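Local coordinates for cytoplasmic protein (Cryptococcus neoformans var. grubii serotype A, PDB 7LPO), which probably hydrolyses the beta-glucosidic bond of steryl glucosides, as a sterylglucosidase of glycoside hydrolase family 5, at residues A[160-165]-A[346-351]; A[64-69]-A[167-172]; A[455-458]-A[464-467]; A[492-497]-A[556-561]; A[18-23]-A[420-425]. All blocks are in the same frame, centred on the assembly; numbering follows the deposited sequence.

Contact 1: A[160-165]-A[346-351]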
# COMPACT_ATOMS: atom_id res chain seq x y z
N THR A 160 -12.60 17.14 6.46
CA THR A 160 -12.08 16.58 7.71
C THR A 160 -11.07 17.52 8.35
O THR A 160 -10.98 17.58 9.59
CB THR A 160 -11.44 15.20 7.50
OG1 THR A 160 -10.35 15.29 6.56
CG2 THR A 160 -12.49 14.20 7.01
N LEU A 161 -10.31 18.26 7.55
CA LEU A 161 -9.40 19.26 8.10
C LEU A 161 -10.15 20.32 8.90
O LEU A 161 -9.76 20.68 10.02
CB LEU A 161 -8.60 19.92 6.98
CG LEU A 161 -7.34 19.20 6.50
CD1 LEU A 161 -7.73 17.92 5.81
CD2 LEU A 161 -6.54 20.09 5.56
N TYR A 162 -11.22 20.86 8.31
CA TYR A 162 -12.04 21.83 9.02
C TYR A 162 -12.64 21.23 10.28
O TYR A 162 -12.68 21.88 11.33
CB TYR A 162 -13.13 22.36 8.10
CG TYR A 162 -12.63 23.29 7.04
CD1 TYR A 162 -12.23 24.58 7.36
CD2 TYR A 162 -12.55 22.88 5.73
CE1 TYR A 162 -11.79 25.44 6.40
CE2 TYR A 162 -12.10 23.75 4.75
CZ TYR A 162 -11.73 25.03 5.10
OH TYR A 162 -11.29 25.89 4.13
N ALA A 163 -13.09 19.98 10.21
CA ALA A 163 -13.62 19.32 11.40
C ALA A 163 -12.58 19.29 12.51
O ALA A 163 -12.94 19.38 13.70
CB ALA A 163 -14.10 17.92 11.06
N CYS A 164 -11.29 19.17 12.16
CA CYS A 164 -10.19 19.16 13.12
C CYS A 164 -9.72 20.55 13.52
O CYS A 164 -8.75 20.67 14.27
CB CYS A 164 -9.01 18.36 12.55
SG CYS A 164 -9.39 16.59 12.36
N GLY A 165 -10.40 21.60 13.06
CA GLY A 165 -10.06 22.95 13.46
C GLY A 165 -8.83 23.50 12.78
O GLY A 165 -8.17 24.38 13.34
N VAL A 346 -17.20 29.42 11.46
CA VAL A 346 -18.58 29.72 11.10
C VAL A 346 -18.71 29.77 9.59
O VAL A 346 -19.67 29.24 9.02
CB VAL A 346 -19.03 31.04 11.74
CG1 VAL A 346 -20.43 31.39 11.26
CG2 VAL A 346 -18.97 30.95 13.25
N LYS A 347 -17.75 30.41 8.92
CA LYS A 347 -17.88 30.69 7.49
C LYS A 347 -17.54 29.48 6.64
O LYS A 347 -18.25 29.20 5.65
CB LYS A 347 -16.97 31.86 7.12
CG LYS A 347 -17.16 32.39 5.72
CD LYS A 347 -16.13 33.49 5.39
CE LYS A 347 -16.31 34.72 6.30
NZ LYS A 347 -15.77 35.99 5.70
N ARG A 348 -16.48 28.76 7.00
CA ARG A 348 -15.92 27.71 6.17
C ARG A 348 -15.87 26.34 6.84
O ARG A 348 -15.58 25.35 6.17
CB ARG A 348 -14.48 28.06 5.77
CG ARG A 348 -14.32 29.20 4.80
CD ARG A 348 -12.89 29.22 4.27
NE ARG A 348 -12.00 30.01 5.11
CZ ARG A 348 -10.82 29.61 5.58
NH1 ARG A 348 -10.35 28.40 5.30
NH2 ARG A 348 -10.11 30.42 6.34
N GLY A 349 -16.11 26.26 8.14
CA GLY A 349 -15.98 25.01 8.86
C GLY A 349 -17.31 24.48 9.33
O GLY A 349 -18.16 24.11 8.52
N SER A 350 -17.49 24.42 10.65
CA SER A 350 -18.75 23.97 11.23
C SER A 350 -19.96 24.58 10.52
O SER A 350 -20.92 23.88 10.18
CB SER A 350 -18.80 24.34 12.71
OG SER A 350 -17.70 23.79 13.42
N GLY A 351 -19.93 25.89 10.28
CA GLY A 351 -21.10 26.56 9.76
C GLY A 351 -21.43 26.16 8.34
O GLY A 351 -22.61 26.16 7.96

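Contact 2: A[64-69]-A[167-172]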
# COMPACT_ATOMS: atom_id res chain seq x y z
N THR A 64 -11.99 23.24 -6.19
CA THR A 64 -12.92 22.15 -6.47
C THR A 64 -13.29 21.43 -5.18
O THR A 64 -14.45 21.03 -5.00
CB THR A 64 -12.32 21.17 -7.48
OG1 THR A 64 -11.04 20.73 -7.02
CG2 THR A 64 -12.16 21.84 -8.84
N ALA A 65 -12.33 21.24 -4.27
CA ALA A 65 -12.64 20.53 -3.03
C ALA A 65 -13.50 21.39 -2.11
O ALA A 65 -14.40 20.89 -1.43
CB ALA A 65 -11.35 20.10 -2.33
N GLU A 66 -13.23 22.70 -2.06
CA GLU A 66 -14.07 23.58 -1.25
C GLU A 66 -15.51 23.59 -1.74
O GLU A 66 -16.43 23.74 -0.94
CB GLU A 66 -13.52 25.01 -1.25
CG GLU A 66 -12.19 25.17 -0.53
CD GLU A 66 -12.33 25.22 0.98
OE1 GLU A 66 -13.41 24.89 1.50
OE2 GLU A 66 -11.34 25.58 1.65
N ALA A 67 -15.71 23.41 -3.04
CA ALA A 67 -17.03 23.35 -3.64
C ALA A 67 -17.69 21.99 -3.43
O ALA A 67 -18.81 21.79 -3.92
CB ALA A 67 -16.96 23.65 -5.14
N GLY A 68 -17.03 21.07 -2.74
CA GLY A 68 -17.59 19.76 -2.50
C GLY A 68 -17.50 18.81 -3.67
O GLY A 68 -18.18 17.78 -3.66
N LYS A 69 -16.69 19.12 -4.66
CA LYS A 69 -16.55 18.28 -5.84
C LYS A 69 -15.44 17.25 -5.66
O LYS A 69 -14.59 17.36 -4.78
CB LYS A 69 -16.29 19.13 -7.08
CG LYS A 69 -17.44 20.08 -7.40
CD LYS A 69 -17.04 21.15 -8.39
CE LYS A 69 -18.28 21.90 -8.90
NZ LYS A 69 -17.90 23.09 -9.71
N ASP A 167 -7.00 25.32 9.46
CA ASP A 167 -7.19 26.13 8.27
C ASP A 167 -6.29 25.59 7.17
O ASP A 167 -5.06 25.78 7.24
CB ASP A 167 -6.88 27.59 8.55
CG ASP A 167 -7.41 28.53 7.45
OD1 ASP A 167 -7.55 28.07 6.29
OD2 ASP A 167 -7.69 29.72 7.75
N PRO A 168 -6.83 24.94 6.13
CA PRO A 168 -5.96 24.32 5.12
C PRO A 168 -4.99 25.30 4.46
O PRO A 168 -3.90 24.89 4.04
CB PRO A 168 -6.95 23.75 4.09
CG PRO A 168 -8.29 23.68 4.81
CD PRO A 168 -8.27 24.79 5.82
N TYR A 169 -5.36 26.57 4.35
CA TYR A 169 -4.52 27.54 3.67
C TYR A 169 -3.32 27.99 4.49
O TYR A 169 -2.46 28.70 3.96
CB TYR A 169 -5.38 28.74 3.28
CG TYR A 169 -6.50 28.26 2.40
CD1 TYR A 169 -6.24 27.80 1.12
CD2 TYR A 169 -7.81 28.23 2.86
CE1 TYR A 169 -7.26 27.34 0.31
CE2 TYR A 169 -8.83 27.78 2.05
CZ TYR A 169 -8.55 27.33 0.77
OH TYR A 169 -9.55 26.88 -0.05
N HIS A 170 -3.21 27.56 5.75
CA HIS A 170 -2.07 27.92 6.59
C HIS A 170 -1.10 26.76 6.79
O HIS A 170 -0.13 26.90 7.54
CB HIS A 170 -2.58 28.44 7.93
CG HIS A 170 -3.37 29.70 7.81
ND1 HIS A 170 -4.09 30.24 8.86
CD2 HIS A 170 -3.59 30.53 6.76
CE1 HIS A 170 -4.70 31.34 8.46
NE2 HIS A 170 -4.41 31.53 7.19
N LEU A 171 -1.33 25.63 6.11
CA LEU A 171 -0.48 24.45 6.28
C LEU A 171 0.95 24.74 5.85
O LEU A 171 1.90 24.37 6.54
CB LEU A 171 -1.04 23.29 5.47
CG LEU A 171 -2.38 22.72 5.95
CD1 LEU A 171 -3.07 21.87 4.88
CD2 LEU A 171 -2.12 21.89 7.22
N THR A 172 1.12 25.42 4.72
CA THR A 172 2.45 25.67 4.17
C THR A 172 3.21 26.71 5.00
O THR A 172 4.39 26.52 5.31
CB THR A 172 2.33 26.13 2.72
OG1 THR A 172 1.76 25.07 1.93
CG2 THR A 172 3.69 26.53 2.16

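Contact 3: A[455-458]-A[464-467]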
# COMPACT_ATOMS: atom_id res chain seq x y z
N ASP A 455 11.99 -2.27 -0.43
CA ASP A 455 13.43 -2.04 -0.38
C ASP A 455 13.64 -0.54 -0.17
O ASP A 455 13.73 0.23 -1.14
CB ASP A 455 14.08 -2.56 -1.65
CG ASP A 455 15.57 -2.28 -1.72
OD1 ASP A 455 16.14 -1.62 -0.82
OD2 ASP A 455 16.18 -2.73 -2.70
N GLY A 456 13.70 -0.13 1.10
CA GLY A 456 13.68 1.29 1.42
C GLY A 456 14.88 2.05 0.89
O GLY A 456 14.74 3.19 0.44
N LEU A 457 16.07 1.46 0.97
CA LEU A 457 17.24 2.13 0.43
C LEU A 457 17.03 2.48 -1.04
O LEU A 457 17.34 3.59 -1.49
CB LEU A 457 18.48 1.25 0.60
CG LEU A 457 19.74 1.84 -0.04
CD1 LEU A 457 20.16 3.11 0.69
CD2 LEU A 457 20.89 0.85 -0.07
N THR A 458 16.55 1.52 -1.83
CA THR A 458 16.32 1.77 -3.25
C THR A 458 15.23 2.81 -3.45
O THR A 458 15.38 3.73 -4.26
CB THR A 458 15.96 0.46 -3.94
OG1 THR A 458 17.01 -0.50 -3.73
CG2 THR A 458 15.76 0.67 -5.42
N TRP A 464 19.76 1.81 -7.60
CA TRP A 464 20.06 0.43 -7.25
C TRP A 464 21.50 0.41 -6.78
O TRP A 464 22.43 0.49 -7.59
CB TRP A 464 19.86 -0.51 -8.43
CG TRP A 464 20.23 -1.92 -8.09
CD1 TRP A 464 21.18 -2.68 -8.70
CD2 TRP A 464 19.67 -2.73 -7.04
NE1 TRP A 464 21.24 -3.92 -8.12
CE2 TRP A 464 20.33 -3.98 -7.10
CE3 TRP A 464 18.69 -2.53 -6.07
CZ2 TRP A 464 20.03 -5.03 -6.23
CZ3 TRP A 464 18.39 -3.57 -5.20
CH2 TRP A 464 19.06 -4.80 -5.29
N ASN A 465 21.70 0.34 -5.47
CA ASN A 465 23.04 0.43 -4.89
C ASN A 465 23.75 -0.91 -4.89
O ASN A 465 23.12 -1.97 -4.84
CB ASN A 465 22.94 0.95 -3.46
CG ASN A 465 22.32 2.33 -3.40
OD1 ASN A 465 21.15 2.51 -3.04
ND2 ASN A 465 23.11 3.31 -3.78
N TRP A 466 25.08 -0.85 -4.93
CA TRP A 466 25.92 -2.04 -4.80
C TRP A 466 25.99 -2.54 -3.37
O TRP A 466 26.62 -3.57 -3.11
CB TRP A 466 27.33 -1.77 -5.34
CG TRP A 466 27.98 -0.54 -4.78
CD1 TRP A 466 27.97 0.71 -5.31
CD2 TRP A 466 28.75 -0.44 -3.57
NE1 TRP A 466 28.66 1.59 -4.51
CE2 TRP A 466 29.16 0.90 -3.44
CE3 TRP A 466 29.14 -1.36 -2.59
CZ2 TRP A 466 29.92 1.35 -2.36
CZ3 TRP A 466 29.90 -0.92 -1.53
CH2 TRP A 466 30.27 0.43 -1.41
N PHE A 467 25.37 -1.81 -2.44
CA PHE A 467 25.22 -2.21 -1.05
C PHE A 467 23.76 -2.07 -0.66
O PHE A 467 22.97 -1.43 -1.35
CB PHE A 467 26.07 -1.34 -0.12
CG PHE A 467 25.67 0.11 -0.16
CD1 PHE A 467 26.18 0.95 -1.13
CD2 PHE A 467 24.76 0.62 0.75
CE1 PHE A 467 25.81 2.28 -1.19
CE2 PHE A 467 24.37 1.94 0.70
CZ PHE A 467 24.91 2.78 -0.28
O HOH W 1 19.76 0.02 -3.39

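Contact 4: A[492-497]-A[556-561]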
# COMPACT_ATOMS: atom_id res chain seq x y z
N PRO A 492 24.52 -11.57 -1.72
CA PRO A 492 24.19 -11.27 -0.32
C PRO A 492 23.03 -10.30 -0.16
O PRO A 492 22.28 -10.40 0.82
CB PRO A 492 25.50 -10.69 0.24
CG PRO A 492 26.60 -11.27 -0.65
CD PRO A 492 25.96 -11.45 -2.02
N ILE A 493 22.86 -9.35 -1.08
CA ILE A 493 21.75 -8.41 -0.96
C ILE A 493 20.43 -9.13 -1.17
O ILE A 493 19.48 -8.96 -0.40
CB ILE A 493 21.93 -7.24 -1.94
CG1 ILE A 493 23.09 -6.34 -1.49
CG2 ILE A 493 20.64 -6.43 -2.03
CD1 ILE A 493 23.51 -5.29 -2.52
N ARG A 494 20.36 -9.95 -2.22
CA ARG A 494 19.12 -10.68 -2.51
C ARG A 494 18.74 -11.60 -1.36
O ARG A 494 17.57 -11.65 -0.95
CB ARG A 494 19.29 -11.47 -3.80
CG ARG A 494 19.32 -10.59 -5.04
CD ARG A 494 19.86 -11.33 -6.25
NE ARG A 494 19.00 -12.44 -6.66
CZ ARG A 494 18.04 -12.35 -7.57
NH1 ARG A 494 17.79 -11.20 -8.19
NH2 ARG A 494 17.33 -13.43 -7.88
N LYS A 495 19.72 -12.34 -0.83
CA LYS A 495 19.43 -13.26 0.27
C LYS A 495 18.94 -12.50 1.49
O LYS A 495 18.05 -12.97 2.21
CB LYS A 495 20.67 -14.07 0.60
CG LYS A 495 20.47 -15.14 1.67
CD LYS A 495 21.74 -15.98 1.83
CE LYS A 495 21.58 -17.05 2.92
NZ LYS A 495 22.75 -17.05 3.87
N MET A 496 19.51 -11.32 1.74
CA MET A 496 19.12 -10.54 2.90
C MET A 496 17.68 -10.04 2.77
O MET A 496 16.90 -10.14 3.73
CB MET A 496 20.09 -9.37 3.06
CG MET A 496 19.84 -8.52 4.28
SD MET A 496 18.80 -7.14 3.84
CE MET A 496 19.97 -6.12 2.92
N ILE A 497 17.30 -9.54 1.59
CA ILE A 497 15.94 -9.05 1.40
C ILE A 497 14.94 -10.19 1.47
O ILE A 497 13.86 -10.06 2.04
CB ILE A 497 15.84 -8.24 0.09
CG1 ILE A 497 16.83 -7.09 0.16
CG2 ILE A 497 14.41 -7.75 -0.13
CD1 ILE A 497 16.54 -5.93 -0.73
N SER A 556 13.54 -7.67 -5.36
CA SER A 556 12.32 -7.62 -4.56
C SER A 556 11.39 -8.78 -4.89
O SER A 556 10.77 -9.36 -3.99
CB SER A 556 11.61 -6.29 -4.76
OG SER A 556 12.14 -5.31 -3.88
N MET A 557 11.28 -9.14 -6.18
CA MET A 557 10.41 -10.25 -6.56
C MET A 557 10.99 -11.59 -6.10
O MET A 557 10.26 -12.48 -5.64
CB MET A 557 10.20 -10.25 -8.07
CG MET A 557 9.36 -9.11 -8.61
SD MET A 557 7.69 -9.09 -7.90
CE MET A 557 7.86 -7.77 -6.70
N ASN A 558 12.30 -11.78 -6.24
CA ASN A 558 12.93 -13.00 -5.73
C ASN A 558 12.70 -13.16 -4.24
O ASN A 558 12.61 -14.28 -3.73
CB ASN A 558 14.42 -13.00 -6.04
CG ASN A 558 15.15 -14.23 -5.49
OD1 ASN A 558 14.95 -15.35 -5.96
ND2 ASN A 558 16.00 -14.03 -4.49
N ALA A 559 12.56 -12.04 -3.51
CA ALA A 559 12.40 -12.11 -2.07
C ALA A 559 11.06 -12.73 -1.69
O ALA A 559 10.93 -13.30 -0.60
CB ALA A 559 12.55 -10.72 -1.46
N CYS A 560 10.07 -12.65 -2.57
CA CYS A 560 8.80 -13.32 -2.36
C CYS A 560 8.82 -14.77 -2.83
O CYS A 560 7.83 -15.48 -2.63
CB CYS A 560 7.68 -12.55 -3.08
SG CYS A 560 7.60 -10.83 -2.56
N ASP A 561 9.91 -15.21 -3.45
CA ASP A 561 10.08 -16.59 -3.87
C ASP A 561 10.89 -17.32 -2.79
O ASP A 561 10.56 -17.16 -1.61
CB ASP A 561 10.71 -16.62 -5.26
CG ASP A 561 9.75 -16.22 -6.37
OD1 ASP A 561 8.54 -16.09 -6.10
OD2 ASP A 561 10.22 -16.06 -7.53
O HOH W 2 15.86 -11.53 -3.13

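Contact 5: A[18-23]-A[420-425]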
# COMPACT_ATOMS: atom_id res chain seq x y z
N PRO A 18 -18.42 -22.86 -5.53
CA PRO A 18 -17.22 -23.56 -6.01
C PRO A 18 -16.03 -22.65 -6.23
O PRO A 18 -14.91 -23.15 -6.33
CB PRO A 18 -17.69 -24.21 -7.32
CG PRO A 18 -19.11 -23.70 -7.58
CD PRO A 18 -19.40 -22.60 -6.60
N HIS A 19 -16.24 -21.34 -6.30
CA HIS A 19 -15.16 -20.37 -6.43
C HIS A 19 -14.64 -19.86 -5.09
O HIS A 19 -13.78 -18.97 -5.08
CB HIS A 19 -15.62 -19.18 -7.27
CG HIS A 19 -16.29 -19.56 -8.55
ND1 HIS A 19 -15.63 -20.21 -9.57
CD2 HIS A 19 -17.57 -19.39 -8.97
CE1 HIS A 19 -16.47 -20.42 -10.57
NE2 HIS A 19 -17.65 -19.93 -10.23
N TYR A 20 -15.14 -20.38 -3.98
CA TYR A 20 -14.73 -19.92 -2.66
C TYR A 20 -13.25 -20.19 -2.44
O TYR A 20 -12.76 -21.28 -2.71
CB TYR A 20 -15.58 -20.64 -1.60
CG TYR A 20 -15.52 -20.13 -0.19
CD1 TYR A 20 -16.35 -19.10 0.22
CD2 TYR A 20 -14.70 -20.71 0.76
CE1 TYR A 20 -16.34 -18.64 1.53
CE2 TYR A 20 -14.67 -20.26 2.06
CZ TYR A 20 -15.50 -19.22 2.44
OH TYR A 20 -15.49 -18.76 3.73
N ILE A 21 -12.54 -19.19 -1.92
CA ILE A 21 -11.15 -19.34 -1.53
C ILE A 21 -11.10 -19.42 -0.01
O ILE A 21 -11.48 -18.48 0.69
CB ILE A 21 -10.28 -18.18 -2.03
CG1 ILE A 21 -10.11 -18.26 -3.54
CG2 ILE A 21 -8.94 -18.21 -1.33
CD1 ILE A 21 -9.55 -16.99 -4.17
N HIS A 22 -10.64 -20.56 0.50
CA HIS A 22 -10.43 -20.70 1.94
C HIS A 22 -9.20 -19.91 2.38
O HIS A 22 -8.21 -19.82 1.65
CB HIS A 22 -10.30 -22.17 2.29
CG HIS A 22 -11.55 -22.96 2.04
ND1 HIS A 22 -12.60 -22.98 2.93
CD2 HIS A 22 -11.94 -23.70 0.98
CE1 HIS A 22 -13.57 -23.73 2.44
NE2 HIS A 22 -13.20 -24.17 1.25
N SER A 23 -9.30 -19.31 3.56
CA SER A 23 -8.27 -18.46 4.14
C SER A 23 -8.20 -18.82 5.62
O SER A 23 -8.32 -17.97 6.51
CB SER A 23 -8.57 -16.99 3.91
OG SER A 23 -7.41 -16.20 4.11
N HIS A 420 -20.63 -7.90 3.78
CA HIS A 420 -19.90 -8.93 3.04
C HIS A 420 -19.66 -10.06 4.02
O HIS A 420 -18.60 -10.16 4.64
CB HIS A 420 -18.60 -8.36 2.46
CG HIS A 420 -17.91 -9.29 1.52
ND1 HIS A 420 -16.81 -8.91 0.77
CD2 HIS A 420 -18.13 -10.59 1.22
CE1 HIS A 420 -16.39 -9.94 0.06
NE2 HIS A 420 -17.18 -10.97 0.30
N PRO A 421 -20.65 -10.95 4.19
CA PRO A 421 -20.57 -11.95 5.27
C PRO A 421 -19.37 -12.87 5.17
O PRO A 421 -18.86 -13.29 6.21
CB PRO A 421 -21.88 -12.74 5.13
CG PRO A 421 -22.82 -11.80 4.45
CD PRO A 421 -21.98 -10.93 3.55
N GLU A 422 -18.93 -13.23 3.97
CA GLU A 422 -17.81 -14.14 3.78
C GLU A 422 -16.49 -13.41 3.54
O GLU A 422 -15.54 -14.00 3.00
CB GLU A 422 -18.08 -15.09 2.62
CG GLU A 422 -19.33 -15.94 2.76
CD GLU A 422 -19.20 -16.97 3.86
OE1 GLU A 422 -18.11 -17.09 4.45
OE2 GLU A 422 -20.21 -17.65 4.14
N SER A 423 -16.41 -12.14 3.91
CA SER A 423 -15.23 -11.36 3.58
C SER A 423 -13.99 -11.89 4.29
O SER A 423 -14.02 -12.22 5.48
CB SER A 423 -15.43 -9.89 3.96
OG SER A 423 -14.23 -9.16 3.74
N ILE A 424 -12.90 -11.97 3.54
CA ILE A 424 -11.59 -12.16 4.13
C ILE A 424 -11.13 -10.83 4.71
O ILE A 424 -11.18 -9.80 4.03
CB ILE A 424 -10.59 -12.70 3.09
CG1 ILE A 424 -11.02 -14.10 2.63
CG2 ILE A 424 -9.20 -12.76 3.68
CD1 ILE A 424 -10.26 -14.62 1.43
N HIS A 425 -10.71 -10.84 5.97
CA HIS A 425 -10.10 -9.67 6.59
C HIS A 425 -8.62 -9.65 6.24
O HIS A 425 -7.84 -10.50 6.71
CB HIS A 425 -10.30 -9.70 8.09
CG HIS A 425 -11.70 -9.41 8.52
ND1 HIS A 425 -12.51 -8.53 7.84
CD2 HIS A 425 -12.44 -9.90 9.54
CE1 HIS A 425 -13.69 -8.48 8.44
NE2 HIS A 425 -13.67 -9.30 9.48

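Contact 1: A[160-165]-A[346-351]
Tyr-162, in the last turn of helix 159-163, points its ring at the end of helix 342-348 and meets Arg-348 there twice, once through the hydroxyl and once through the face of the ring. The polar link is a single hydrogen bond in which Arg-348 NH1 donates to Tyr-162 OH over 2.9 Å, with an N-H...O angle of 149°. The hydroxyl lies almost in the guanidinium plane, at its edge. The bend of the arginine chain at chi3 (-89°) brings its head to the hydroxyl end of the tyrosine, NH1 lying at the ring edge, and the planes of ring and guanidinium stand 79° apart.

The remaining contacts are van der Waals ones. Arg-348 O lies 3.6 Å above the plane of the Tyr-162 ring, over its centre, while Arg-348 CB reaches CE1 of that ring at 3.8 Å. Gly-349, the N-cap of the short helix 350-353, brings its CA to 4.0 Å from Tyr-162 CB, so the backbone passes close beside the base of the tyrosine.

Both polar groups have stronger or further partners: Tyr-162 OH is also hydrogen-bonded to Glu-66 OE2, and Arg-348 NH2 forms a salt bridge with Asp-167. The buried hydroxyl is thus placed between an arginine donor and a carboxylate, and the positive charge of the arginine would probably strengthen its bond to the glutamate.

Contact 2: A[64-69]-A[167-172]
Glu-66 and Tyr-169 meet because each carries its CG beside the backbone N, chi1 being -68° for the glutamate and -58° for the tyrosine; a further bend at chi2 of Glu-66 turns its carboxylate toward the oncoming phenol. The two side chains approach from opposite directions. Tyr-169 OH donates to Glu-66 OE2 at 2.8 Å, reaching that oxygen from the anti side and close to the carboxylate plane. Carboxylate and ring are only 20° from coplanar, and the hydroxyl also touches the aliphatic part of the glutamate, with Tyr-169 OH 3.2 Å from Glu-66 CG.

Glu-66 OE2 is shared, since it has its strongest partner in the hydroxyl of Tyr-162. Two phenols therefore grip one oxygen, which probably helps to keep the glutamate ionised. The ring of Tyr-169 also meets that of Trp-62, which precedes Glu-66 by one helical turn.

Each segment has its own local turn. Gly-68, with positive phi, ends helix 61-66 in a Schellman motif, Lys-69 N bonding back to Thr-64 O at 3.0 Å. In the loop that follows helix 159-163, Asp-167 OD1 accepts from Tyr-169 N at 3.3 Å, an Asx turn that presents Tyr-169 to Glu-66 in the last turn of helix 61-66.

Contact 3: A[455-458]-A[464-467]
Thr-458 OG1 is held from two sides and lies against the edge of Trp-464. It donates to Asp-455 OD2 at 2.6 Å, arriving from well above the carboxylate plane, and accepts a hydrogen bond from water 1. The same water accepts a hydrogen bond from the Asn-465 backbone, its oxygen 2.9 Å from Asn-465 N, so a threonine in the first turn of the helix is joined through one solvent molecule to the chain that returns past it.

Trp-464 meets this polar pair with the rim of its six-membered ring. Its CZ3 comes within 3.4 Å of Asp-455 OD2, the oxygen lying near the ring plane, and its CE3 lies 3.5 Å from Thr-458 OG1. Carboxylate and indole planes are 81° apart. The side chain starts out pointing away from the helix, but with CG anti to the backbone N (chi1 177°) the indole swings back far enough for its benzene edge to touch. Its other end is held by NE1, which bonds to Glu-490.

Leu-457 supplies the apolar part. Its CD2 packs at 3.7 Å on Phe-467 CE2 and at 3.3 Å on the carbonyl oxygen Phe-467 O, and it also reaches Asn-465 CB at 4.0 Å.

Asp-455 OD1 has two tasks: it bonds to Asn-468 ND2 and accepts a weak but nearly straight bond from Thr-458 N, 3.3 Å away. That places an aspartate N-cap at the start of helix 456-461, the short helix whose first turn the 464-467 chain folds back against.

Contact 4: A[492-497]-A[556-561]
Two helices of the TIM-barrel fold, 490-512 and 547-559, pack here through Arg-494 and Ile-497 on the first against Asn-558 and Ala-559 on the second. Arg-494 lays its guanidinium across the side chain of Asn-558. NH2 of Arg-494 is 3.3 Å from Asn-558 CG and 3.5 Å from Asn-558 CB, with CB over one face of the guanidinium. The two flat groups are 23° from parallel although the chains that carry them cross at about a right angle; the contact is van der Waals in kind, without a direct hydrogen bond. A bend at chi3 (65°) of Arg-494 turns its head toward helix 547-559, where NH1 forms a salt bridge with Asp-554, one turn before Asn-558.

The amide uses water instead. Water 2 accepts from Asn-558 ND2 at 2.8 Å and donates to the backbone oxygen Arg-494 O, also at 2.8 Å, linking the helices beneath the guanidinium. Further along, the helices come closer, and the small Ala-559 lets Ile-497 approach: Ile-497 CG2 touches Ala-559 CB at 3.7 Å.

Around this pair, Ile-497 also leans on Asn-468 of strand 467-469, while Ser-556 and Cys-560 pack on Ile-522 of strand 518-522 and Met-557 covers Tyr-568 and Ile-570 of strand 567-570. Helix 547-559 is thus set between helix 490-512 and two strands of the barrel wall.

Contact 5: A[18-23]-A[420-425]
Glu-422 meets Tyr-20 from a type I beta turn, His-420 to Ser-423, that connects helix 400-419 to strand 424-427 of the TIM barrel; closing the turn, Ser-423 N bonds to His-420 O at 3.0 Å. Followed outward from the backbone, the Glu-422 side chain crosses the tyrosine at about a right angle, close to the CE1 corner of its ring. Its CB lies 4.1 Å from Tyr-20 CE1, and after a bend at chi2 (-68°) its CD is again close to that atom, at 4.0 Å. At the tip, OE1 accepts a hydrogen bond from Tyr-20 OH at 3.2 Å, a fairly long one, with the hydroxyl well above the carboxylate plane. OE1 itself sits at the edge of the ring, near its plane, and carboxylate and ring are 85° apart.

Tyr-20 is not the strongest partner of this carboxylate. Ser-9 also bonds to OE1 and Thr-12 to OE2, so three hydroxyls from the N-terminal region gather round one glutamate and tie that part of the chain to the barrel. The side chain of Arg-446 bridges the two backbones, NH1 donating to Ile-21 O and NE to Glu-422 O.

Beyond the turn the contact becomes mainly apolar. Ile-424, the first residue of the strand, turns its side chain toward 18-23. With CG1 beside its own backbone N (chi1 -65°), its CD1 is carried to within 4.1 Å of Ile-21 O. Ser-23 bonds by OG to Ala-447 O of the next strand, and Ser-23 CB rests 3.8 Å from Ile-424 CD1.

In the fold
Contacts 1 and 2 form one cluster, their centres 10 Å apart and in direct touch through a hydrogen bond and a salt bridge; along the chain their segments interleave. Contacts 3 and 4 form a second, 12 Å between centres, in which Ile-493 and Ile-497 of helix 490-512 pack on the 455-458 and 464-467 segments. The clusters are far apart, contacts 1 and 4 being 48 Å centre to centre on opposite sides of the chain's centre. Contact 5 spans 18-425, enclosing contacts 1 and 2 in sequence and attaching the N-terminal chain to barrel strand 424-427. Contacts 3 to 5 thus bear on barrel helices and strands, whereas contacts 1 and 2 tie together helices and loops farther from the chain's centre.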